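Local atomic coordinates of lovastatin nonaketide synthase, polyketide synthase component (PDB entry 7CPX), a protein that builds the nonaketide backbone of lovastatin, condensing nine malonyl units on its own carrier domain with methylation and NADPH-dependent reduction to give dihydromonacolin L. Residues 626-631 / 655-660; 1930-1935 / 2102-2107; 2106-2111 / 2126-2131. The protein carries 2 engineered substitutions. All blocks are in the same frame, centred on the assembly; numbering follows the deposited sequence.

Contact 1: 626-631 / 655-660; sequences FSQPLC and HSSGEI
In the malonyl-CoA:ACP transacylase domain, the turn before helix 657-665 and the first residue of that helix lie against helix 624-644, with Ser-657 facing the backbone of Gln-628 and the side chain of Cys-631. Ser-657 OG donates a hydrogen bond to Gln-628 O at 2.5 Å. The hydroxyl reaches the oxygen from the side, with a C=O...donor angle of 113°, and stands 25° away from the carbonyl plane. The torsion of Ser-657 explains this approach: a chi1 of -60° sets OG opposite the serine's own carbonyl carbon, which turns it across to the neighbouring helix. CB of the same serine meets Cys-631, whose CB is 3.6 Å from Ser-657 CB and whose SG is 3.7 Å from that same carbon. One small side chain thus serves two purposes, gripping a backbone carbonyl with its polar atom and packing against the cysteine with its carbon.

The sequence around Ser-656, with Gly-654 and Gly-658, fits the GxSxG nucleophile elbow of acyltransferases, in which a tight turn joins a strand to a helix and presents the serine. Here strand 648-652 precedes the turn, and Ser-656 occupies the N-cap position of helix 657-665 without a capping bond from its side chain. Its OG lies 3.8 Å from Gln-628 CG, alongside the extended part of the glutamine chain. The amide beyond turns to another partner: Gln-628 NE2 is hydrogen-bonded to Gln-566 OE1, the same oxygen that makes a weak hydrogen bond with Ser-656 OG. On the backbone of the probable elbow serine, Ser-656 O is hydrogen-bonded to Asn-821 ND2.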
# COMPACT_ATOMS: atom_id res chain seq x y z
N PHE A 626 -87.13 22.33 33.58
CA PHE A 626 -86.35 21.39 32.80
C PHE A 626 -84.90 21.81 32.64
O PHE A 626 -84.01 20.96 32.68
CB PHE A 626 -86.97 21.21 31.41
CG PHE A 626 -88.45 20.91 31.45
CD1 PHE A 626 -88.96 20.01 32.37
CD2 PHE A 626 -89.32 21.54 30.58
CE1 PHE A 626 -90.31 19.74 32.41
CE2 PHE A 626 -90.67 21.27 30.62
CZ PHE A 626 -91.17 20.37 31.53
N SER A 627 -84.63 23.10 32.47
CA SER A 627 -83.26 23.56 32.29
C SER A 627 -82.41 23.26 33.52
O SER A 627 -81.26 22.81 33.39
CB SER A 627 -83.24 25.05 31.98
OG SER A 627 -83.80 25.81 33.03
N GLN A 628 -82.95 23.50 34.72
CA GLN A 628 -82.16 23.24 35.93
C GLN A 628 -81.88 21.75 36.09
O GLN A 628 -80.69 21.36 36.13
CB GLN A 628 -82.86 23.83 37.15
CG GLN A 628 -82.94 25.35 37.13
CD GLN A 628 -83.78 25.90 38.27
OE1 GLN A 628 -84.37 25.14 39.03
NE2 GLN A 628 -83.82 27.22 38.39
N PRO A 629 -82.88 20.88 36.19
CA PRO A 629 -82.58 19.44 36.29
C PRO A 629 -81.84 18.90 35.08
O PRO A 629 -81.07 17.95 35.22
CB PRO A 629 -83.96 18.80 36.46
CG PRO A 629 -84.92 19.79 35.93
CD PRO A 629 -84.33 21.13 36.21
N LEU A 630 -82.06 19.46 33.89
CA LEU A 630 -81.32 18.99 32.72
C LEU A 630 -79.82 19.20 32.90
O LEU A 630 -79.02 18.28 32.70
CB LEU A 630 -81.81 19.69 31.46
CG LEU A 630 -81.00 19.43 30.19
CD1 LEU A 630 -81.92 19.25 28.99
CD2 LEU A 630 -80.01 20.56 29.93
N CYS A 631 -79.42 20.41 33.29
CA CYS A 631 -78.01 20.69 33.53
C CYS A 631 -77.48 19.87 34.69
O CYS A 631 -76.34 19.38 34.65
CB CYS A 631 -77.80 22.18 33.78
SG CYS A 631 -76.07 22.65 34.03
N HIS A 655 -73.18 27.93 39.63
CA HIS A 655 -74.43 28.56 40.02
C HIS A 655 -75.59 27.67 39.61
O HIS A 655 -75.54 26.97 38.60
CB HIS A 655 -74.58 29.95 39.38
CG HIS A 655 -74.58 29.93 37.88
ND1 HIS A 655 -73.42 29.98 37.14
CD2 HIS A 655 -75.60 29.87 36.99
CE1 HIS A 655 -73.73 29.95 35.85
NE2 HIS A 655 -75.04 29.88 35.74
N SER A 656 -76.65 27.70 40.42
CA SER A 656 -77.88 26.94 40.17
C SER A 656 -77.48 25.47 40.00
O SER A 656 -76.94 24.89 40.96
CB SER A 656 -78.61 27.57 38.98
OG SER A 656 -79.81 26.87 38.69
N SER A 657 -77.72 24.84 38.85
CA SER A 657 -77.38 23.44 38.69
C SER A 657 -75.90 23.19 38.97
O SER A 657 -75.54 22.19 39.60
CB SER A 657 -77.73 22.97 37.27
OG SER A 657 -79.11 23.12 37.02
N GLY A 658 -75.04 24.11 38.54
CA GLY A 658 -73.61 23.97 38.73
C GLY A 658 -73.26 23.74 40.18
O GLY A 658 -72.24 23.12 40.50
N GLU A 659 -74.10 24.25 41.09
CA GLU A 659 -73.89 23.98 42.51
C GLU A 659 -74.38 22.59 42.88
O GLU A 659 -73.64 21.80 43.46
CB GLU A 659 -74.59 25.06 43.35
CG GLU A 659 -74.01 25.23 44.75
CD GLU A 659 -74.14 23.99 45.60
OE1 GLU A 659 -75.22 23.36 45.59
OE2 GLU A 659 -73.15 23.63 46.28
N ILE A 660 -75.63 22.27 42.52
CA ILE A 660 -76.24 21.03 43.00
C ILE A 660 -75.40 19.84 42.58
O ILE A 660 -75.00 19.01 43.41
CB ILE A 660 -77.68 20.91 42.48
CG1 ILE A 660 -78.53 22.09 42.96
CG2 ILE A 660 -78.29 19.59 42.92
CD1 ILE A 660 -79.89 22.19 42.30

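Contact 2: 1930-1935 / 2102-2107; sequences NLSEGG and VSEGWE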
# COMPACT_ATOMS: atom_id res chain seq x y z
N ASN A 1930 60.34 13.44 -18.97
CA ASN A 1930 59.39 14.39 -18.40
C ASN A 1930 58.01 13.76 -18.28
O ASN A 1930 57.30 13.98 -17.28
CB ASN A 1930 59.33 15.66 -19.25
CG ASN A 1930 60.65 16.41 -19.26
OD1 ASN A 1930 60.84 17.36 -18.50
ND2 ASN A 1930 61.57 15.99 -20.12
N LEU A 1931 57.60 12.98 -19.28
CA LEU A 1931 56.42 12.13 -19.17
C LEU A 1931 56.77 10.94 -18.29
O LEU A 1931 56.92 9.80 -18.73
CB LEU A 1931 55.94 11.70 -20.55
CG LEU A 1931 55.66 12.84 -21.54
CD1 LEU A 1931 55.32 12.29 -22.91
CD2 LEU A 1931 54.53 13.72 -21.02
N SER A 1932 56.91 11.23 -17.00
CA SER A 1932 57.48 10.29 -16.05
C SER A 1932 56.59 9.06 -15.91
O SER A 1932 55.51 8.96 -16.50
CB SER A 1932 57.67 10.96 -14.69
OG SER A 1932 56.43 11.43 -14.19
N GLU A 1933 57.06 8.10 -15.12
CA GLU A 1933 56.33 6.86 -14.91
C GLU A 1933 54.99 7.15 -14.24
O GLU A 1933 54.94 7.70 -13.13
CB GLU A 1933 57.15 5.90 -14.04
CG GLU A 1933 58.41 5.36 -14.72
CD GLU A 1933 59.52 6.38 -14.82
OE1 GLU A 1933 59.34 7.52 -14.34
OE2 GLU A 1933 60.59 6.05 -15.38
N GLY A 1934 53.91 6.80 -14.92
CA GLY A 1934 52.57 7.06 -14.39
C GLY A 1934 52.12 8.49 -14.54
O GLY A 1934 51.05 8.75 -15.09
N GLY A 1935 52.92 9.44 -14.06
CA GLY A 1935 52.54 10.84 -14.19
C GLY A 1935 52.37 11.25 -15.64
O GLY A 1935 51.39 11.91 -16.00
N VAL A 2102 51.57 18.27 -10.74
CA VAL A 2102 51.43 17.16 -9.80
C VAL A 2102 52.69 16.31 -9.84
O VAL A 2102 53.57 16.50 -10.68
CB VAL A 2102 50.18 16.30 -10.10
CG1 VAL A 2102 48.92 17.09 -9.82
CG2 VAL A 2102 50.21 15.81 -11.54
N SER A 2103 52.76 15.34 -8.93
CA SER A 2103 53.88 14.42 -8.86
C SER A 2103 53.66 13.26 -9.83
O SER A 2103 52.61 13.12 -10.47
CB SER A 2103 54.05 13.89 -7.44
OG SER A 2103 52.88 13.23 -6.99
N GLU A 2104 54.68 12.41 -9.95
CA GLU A 2104 54.61 11.28 -10.88
C GLU A 2104 53.56 10.28 -10.44
O GLU A 2104 52.69 9.88 -11.23
CB GLU A 2104 55.98 10.61 -11.00
CG GLU A 2104 57.13 11.54 -11.36
CD GLU A 2104 57.77 12.20 -10.16
OE1 GLU A 2104 57.24 12.04 -9.04
OE2 GLU A 2104 58.81 12.87 -10.33
N GLY A 2105 53.61 9.85 -9.18
CA GLY A 2105 52.66 8.89 -8.66
C GLY A 2105 51.47 9.54 -7.99
O GLY A 2105 51.20 9.27 -6.81
N TRP A 2106 50.76 10.39 -8.72
CA TRP A 2106 49.64 11.12 -8.12
C TRP A 2106 48.53 10.17 -7.70
O TRP A 2106 48.04 10.23 -6.57
CB TRP A 2106 49.12 12.16 -9.11
CG TRP A 2106 48.22 13.18 -8.48
CD1 TRP A 2106 46.88 13.31 -8.66
CD2 TRP A 2106 48.60 14.20 -7.55
NE1 TRP A 2106 46.39 14.35 -7.91
CE2 TRP A 2106 47.44 14.92 -7.22
CE3 TRP A 2106 49.82 14.59 -6.98
CZ2 TRP A 2106 47.45 16.00 -6.34
CZ3 TRP A 2106 49.83 15.66 -6.10
CH2 TRP A 2106 48.65 16.35 -5.79
N GLU A 2107 48.10 9.29 -8.61
CA GLU A 2107 47.03 8.34 -8.34
C GLU A 2107 47.38 6.97 -8.90
O GLU A 2107 46.55 6.31 -9.55
CB GLU A 2107 45.70 8.85 -8.90
CG GLU A 2107 44.46 8.06 -8.46
CD GLU A 2107 44.25 8.08 -6.96
OE1 GLU A 2107 45.08 7.49 -6.23
OE2 GLU A 2107 43.25 8.67 -6.50
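Glu-2104 lays the root of its side chain against Ser-1932, and following it outward shows how a charged side chain can make contact through its carbons. At CB the nearest neighbour is Ser-1932 OG, 3.3 Å off, with the carbonyl oxygen of Glu-1933 a little farther at 3.8 Å. CG comes next and lies alongside the same serine, 3.4 Å from Ser-1932 CB, with the hydroxyl oxygen also beside it. The chain then bends (chi2 87°), which leads the carboxylate away from the loop 1930-1935; Glu-2104 OE2 and Glu-1933 OE1 remain 6.7 Å apart.

Next to this, the two backbones come close. Gly-1935 CA and Glu-2104 CA are 3.9 Å apart, an approach made where the first loop has two glycines and hence no side chains to intervene. Gly-1934 occupies the N-cap position of helix 1935-1953, and Gly-1935 opens that helix. Glu-2104 O lies 2.9 Å from Gly-1935 N, but the angle is too poor for a hydrogen bond; the amide makes a weak one to Glu-1933 O within its own loop. Near the start of the helix, Val-2102 touches Met-1939 and Trp-2106 touches Leu-1938, so the loop 2102-2107, which leads into strand 2108-2110, rests along it. This region probably corresponds to the inactive enoylreductase-like part of the synthase, whose partner LovC supplies enoyl reduction.

With no hydrogen bond or salt bridge across it, the contact depends on close backbone packing and on the aliphatic part of one glutamate. The first turn of a helix should also be a mildly favourable electrostatic setting for the carbonyl of Glu-2104, whereas the two glutamate carboxylates, if both charged, would be expected to repel each other weakly.

Contact 3: 2106-2111 / 2126-2131; sequences WEVMPC and STVISW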
# COMPACT_ATOMS: atom_id res chain seq x y z
N TRP A 2106 50.76 10.39 -8.72
CA TRP A 2106 49.64 11.12 -8.12
C TRP A 2106 48.53 10.17 -7.70
O TRP A 2106 48.04 10.23 -6.57
CB TRP A 2106 49.12 12.16 -9.11
CG TRP A 2106 48.22 13.18 -8.48
CD1 TRP A 2106 46.88 13.31 -8.66
CD2 TRP A 2106 48.60 14.20 -7.55
NE1 TRP A 2106 46.39 14.35 -7.91
CE2 TRP A 2106 47.44 14.92 -7.22
CE3 TRP A 2106 49.82 14.59 -6.98
CZ2 TRP A 2106 47.45 16.00 -6.34
CZ3 TRP A 2106 49.83 15.66 -6.10
CH2 TRP A 2106 48.65 16.35 -5.79
N GLU A 2107 48.10 9.29 -8.61
CA GLU A 2107 47.03 8.34 -8.34
C GLU A 2107 47.38 6.97 -8.90
O GLU A 2107 46.55 6.31 -9.55
CB GLU A 2107 45.70 8.85 -8.90
CG GLU A 2107 44.46 8.06 -8.46
CD GLU A 2107 44.25 8.08 -6.96
OE1 GLU A 2107 45.08 7.49 -6.23
OE2 GLU A 2107 43.25 8.67 -6.50
N VAL A 2108 48.61 6.52 -8.68
CA VAL A 2108 49.05 5.23 -9.18
C VAL A 2108 48.53 4.12 -8.28
O VAL A 2108 48.68 4.18 -7.05
CB VAL A 2108 50.59 5.18 -9.27
CG1 VAL A 2108 51.06 3.76 -9.53
CG2 VAL A 2108 51.10 6.11 -10.35
N MET A 2109 47.90 3.11 -8.88
CA MET A 2109 47.50 1.94 -8.11
C MET A 2109 47.71 0.70 -8.97
O MET A 2109 47.51 0.77 -10.19
CB MET A 2109 46.05 2.02 -7.65
CG MET A 2109 45.03 2.01 -8.78
SD MET A 2109 43.38 2.44 -8.20
CE MET A 2109 43.15 1.25 -6.88
N PRO A 2110 48.11 -0.43 -8.39
CA PRO A 2110 48.31 -1.64 -9.20
C PRO A 2110 47.00 -2.11 -9.83
O PRO A 2110 45.91 -1.88 -9.30
CB PRO A 2110 48.85 -2.66 -8.20
CG PRO A 2110 49.43 -1.85 -7.10
CD PRO A 2110 48.56 -0.64 -7.00
N CYS A 2111 47.14 -2.79 -10.97
CA CYS A 2111 45.96 -3.31 -11.66
C CYS A 2111 45.14 -4.21 -10.75
O CYS A 2111 43.91 -4.18 -10.78
CB CYS A 2111 46.39 -4.07 -12.92
SG CYS A 2111 47.38 -5.55 -12.58
N SER A 2126 41.86 10.62 -14.12
CA SER A 2126 43.23 10.94 -13.76
C SER A 2126 43.84 9.89 -12.84
O SER A 2126 44.81 10.17 -12.13
CB SER A 2126 43.34 12.32 -13.11
OG SER A 2126 42.84 13.33 -13.98
N THR A 2127 43.27 8.68 -12.83
CA THR A 2127 43.87 7.55 -12.14
C THR A 2127 44.66 6.71 -13.13
O THR A 2127 44.31 6.62 -14.31
CB THR A 2127 42.79 6.69 -11.48
OG1 THR A 2127 42.12 7.46 -10.47
CG2 THR A 2127 43.40 5.45 -10.85
N VAL A 2128 45.73 6.09 -12.64
CA VAL A 2128 46.62 5.31 -13.49
C VAL A 2128 46.86 3.94 -12.86
O VAL A 2128 47.27 3.84 -11.70
CB VAL A 2128 47.96 6.04 -13.73
CG1 VAL A 2128 48.63 6.38 -12.42
CG2 VAL A 2128 48.88 5.18 -14.59
N ILE A 2129 46.59 2.90 -13.64
CA ILE A 2129 46.91 1.53 -13.28
C ILE A 2129 48.38 1.28 -13.56
O ILE A 2129 48.89 1.59 -14.64
CB ILE A 2129 46.04 0.54 -14.06
CG1 ILE A 2129 44.56 0.75 -13.73
CG2 ILE A 2129 46.46 -0.88 -13.76
CD1 ILE A 2129 43.67 0.59 -14.94
N SER A 2130 49.07 0.70 -12.58
CA SER A 2130 50.48 0.32 -12.70
C SER A 2130 50.53 -1.18 -12.99
O SER A 2130 50.34 -2.00 -12.09
CB SER A 2130 51.24 0.67 -11.43
OG SER A 2130 52.54 0.12 -11.45
N TRP A 2131 50.77 -1.52 -14.24
CA TRP A 2131 50.79 -2.92 -14.64
C TRP A 2131 52.08 -3.58 -14.17
O TRP A 2131 53.17 -3.09 -14.48
CB TRP A 2131 50.67 -3.04 -16.15
CG TRP A 2131 49.30 -2.75 -16.66
CD1 TRP A 2131 48.86 -1.58 -17.20
CD2 TRP A 2131 48.19 -3.64 -16.67
NE1 TRP A 2131 47.54 -1.69 -17.55
CE2 TRP A 2131 47.10 -2.95 -17.23
CE3 TRP A 2131 48.01 -4.97 -16.26
CZ2 TRP A 2131 45.85 -3.54 -17.39
CZ3 TRP A 2131 46.76 -5.55 -16.42
CH2 TRP A 2131 45.70 -4.83 -16.98
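A chi1 of 64° wedges Cys-2111 SG between the two backbone branches and brings it obliquely beside the Trp-2131 ring, 3.8 Å from CE3, while the chi1 of Trp-2131 (-74°) swings the indole back toward the cysteine. The backbone places Cys-2111 CB over one face, where it makes a CH-pi contact 4.0 Å from the centroid of the six-membered ring. Ile-2129 CG2 lies over the same face and also touches the cysteine. The indole N-H is used elsewhere: Trp-2131 NE1 is hydrogen-bonded to Ser-1876 OG of strand 1869-1883.

The contact joins the two strands of a beta-alpha-beta unit: strand 2108-2110, helix 2111-2117 and strand 2128-2130, the strands pairing in parallel. Glu-2107 O accepts from Val-2128 N at 3.2 Å, Val-2128 O from Met-2109 N at 3.0 Å, and Met-2109 O from Ser-2130 N at 2.9 Å; a weak fourth bond runs from Cys-2111 N to Ser-2130 O. Val-2108 and Val-2128 lie side by side on one face, where helix 1935-1953 packs against Val-2128. Toward the other face, Met-2109 SD meets Thr-2127 CG2 at 4.0 Å.

Contacts 2 and 3 are neighbours, their centres about 10 Å apart, and share Trp-2106 and Glu-2107; contact 1 lies in the transacylase domain, its centre about 137 Å from that of contact 3. Burial sets them apart too: every touching residue of contact 1 is buried, while the other two are partly buried and contact 2 includes exposed glutamates. Helix 1935-1953 connects the later pair, receiving a loop at its start in contact 2 and a sheet face in contact 3. Chemistry follows place: one side-chain-to-backbone bond between helices, loop packing without hydrogen bonds, and short parallel backbone pairing between strands.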